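Local coordinates for protein amidohydrolase (Staphylococcus aureus, PDB 3NUR) that probably hydrolyses carbon-nitrogen bonds of an amide substrate, as a putative TIM-barrel amidohydrolase that binds a metal ion, at residues L274-S277 with V278-F282. Sequence-based numbering, arbitrary orientation. Where two conformers were deposited one is given.
Sequences LNHS and VSYYF
The imidazole of His276 carries the Tyr280 ring on one face in an offset stack. The ring centroids are 4.3 Å apart and the planes differ by 20°. Tyr280 CE2 sits over the middle of the imidazole, and CB of Asn275 covers part of the opposite face. The edge of His276 points at the face of Tyr281 in an offset edge-to-face pair, with planes at 74°. CD2 of His276 is 3.7 Å from CZ of Tyr281. The three rings form an aromatic cluster at the start of a helix. Tyr280 reaches His276 because its CG is anti to the backbone N (chi1 -175°), which turns the ring back toward the preceding loop. The phenol oxygen of Tyr281 accepts a hydrogen bond from the backbone, His276 N to Tyr281 OH at 3.2 Å, and also hydrogen-bonds Asp242. Leu274 CD1 packs 3.9 Å from Tyr281 CE2. Ser277 is at the N-cap position. In one of its two conformers OG accepts a weak hydrogen bond from Tyr280 N, 3.3 Å away; the same N-H also bonds weakly to Ser277 O. Ser279 OG hydrogen-bonds Asp266. Residues 274-277 end the loop from helix 262-268 to helix 278-284, and barrel strand 286-288 follows. Val278, Tyr281 and Phe282 pack against helix 223-237.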
loop_
_atom_site.group_PDB
_atom_site.type_symbol
_atom_site.label_atom_id
_atom_site.label_comp_id
_atom_site.label_asym_id
_atom_site.label_seq_id
_atom_site.Cartn_x
_atom_site.Cartn_y
_atom_site.Cartn_z
ATOM N N LEU A 274 9.528 9.851 -21.297
ATOM C CA LEU A 274 10.008 9.843 -19.913
ATOM C C LEU A 274 11.507 10.102 -19.867
ATOM O O LEU A 274 12.212 9.805 -20.834
ATOM C CB LEU A 274 9.700 8.508 -19.221
ATOM C CG LEU A 274 8.211 8.083 -19.179
ATOM C CD1 LEU A 274 8.076 6.652 -18.614
ATOM C CD2 LEU A 274 7.374 9.084 -18.357
ATOM N N ASN A 275 11.999 10.615 -18.735
ATOM C CA ASN A 275 13.437 10.874 -18.578
ATOM C C ASN A 275 14.272 9.604 -18.447
ATOM O O ASN A 275 15.466 9.621 -18.771
ATOM C CB ASN A 275 13.670 11.759 -17.354
ATOM C CG ASN A 275 13.165 13.176 -17.503
ATOM O OD1 ASN A 275 12.930 13.676 -18.604
ATOM N ND2 ASN A 275 13.002 13.860 -16.381
ATOM N N HIS A 276 13.667 8.522 -17.899
ATOM C CA HIS A 276 14.366 7.276 -17.605
ATOM C C HIS A 276 13.668 6.075 -18.226
ATOM O O HIS A 276 12.528 6.194 -18.690
ATOM C CB HIS A 276 14.418 7.070 -16.073
ATOM C CG HIS A 276 14.919 8.273 -15.318
ATOM N ND1 HIS A 276 16.264 8.589 -15.278
ATOM C CD2 HIS A 276 14.223 9.224 -14.646
ATOM C CE1 HIS A 276 16.353 9.705 -14.561
ATOM N NE2 HIS A 276 15.147 10.141 -14.182
ATOM N N SER A 277 14.336 4.901 -18.182
ATOM C CA SER A 277 13.716 3.665 -18.670
ATOM C C SER A 277 12.564 3.328 -17.715
ATOM O O SER A 277 12.573 3.776 -16.559
ATOM C CB SER A 277 14.724 2.524 -18.697
ATOM O OG SER A 277 15.023 2.064 -17.389
ATOM N N VAL A 278 11.580 2.540 -18.178
ATOM C CA VAL A 278 10.431 2.160 -17.344
ATOM C C VAL A 278 10.880 1.468 -16.035
ATOM O O VAL A 278 10.402 1.835 -14.950
ATOM C CB VAL A 278 9.397 1.325 -18.153
ATOM C CG1 VAL A 278 8.350 0.681 -17.239
ATOM C CG2 VAL A 278 8.723 2.180 -19.224
ATOM N N SER A 279 11.826 0.501 -16.130
ATOM C CA SER A 279 12.306 -0.243 -14.957
ATOM C C SER A 279 12.977 0.645 -13.922
ATOM O O SER A 279 12.883 0.357 -12.728
ATOM C CB SER A 279 13.233 -1.384 -15.363
ATOM O OG SER A 279 14.480 -0.917 -15.846
ATOM N N TYR A 280 13.641 1.735 -14.375
ATOM C CA TYR A 280 14.314 2.689 -13.480
ATOM C C TYR A 280 13.382 3.215 -12.384
ATOM O O TYR A 280 13.789 3.294 -11.216
ATOM C CB TYR A 280 14.916 3.861 -14.277
ATOM C CG TYR A 280 15.714 4.803 -13.404
ATOM C CD1 TYR A 280 17.064 4.584 -13.167
ATOM C CD2 TYR A 280 15.124 5.929 -12.835
ATOM C CE1 TYR A 280 17.799 5.430 -12.342
ATOM C CE2 TYR A 280 15.853 6.791 -12.012
ATOM C CZ TYR A 280 17.193 6.534 -11.773
ATOM O OH TYR A 280 17.954 7.383 -11.010
ATOM N N TYR A 281 12.145 3.576 -12.750
ATOM C CA TYR A 281 11.177 4.103 -11.770
ATOM C C TYR A 281 10.810 3.090 -10.696
ATOM O O TYR A 281 10.680 3.458 -9.536
ATOM C CB TYR A 281 9.931 4.635 -12.450
ATOM C CG TYR A 281 10.238 5.748 -13.417
ATOM C CD1 TYR A 281 10.385 7.063 -12.972
ATOM C CD2 TYR A 281 10.439 5.489 -14.767
ATOM C CE1 TYR A 281 10.623 8.103 -13.867
ATOM C CE2 TYR A 281 10.686 6.516 -15.671
ATOM C CZ TYR A 281 10.794 7.820 -15.213
ATOM O OH TYR A 281 11.063 8.831 -16.096
ATOM N N PHE A 282 10.691 1.814 -11.060
ATOM C CA PHE A 282 10.399 0.781 -10.047
ATOM C C PHE A 282 11.600 0.533 -9.150
ATOM O O PHE A 282 11.450 0.187 -7.972
ATOM C CB PHE A 282 9.892 -0.512 -10.706
ATOM C CG PHE A 282 8.529 -0.261 -11.292
ATOM C CD1 PHE A 282 7.400 -0.198 -10.471
ATOM C CD2 PHE A 282 8.373 -0.021 -12.655
ATOM C CE1 PHE A 282 6.150 0.123 -11.000
ATOM C CE2 PHE A 282 7.107 0.257 -13.190
ATOM C CZ PHE A 282 6.008 0.339 -12.353
#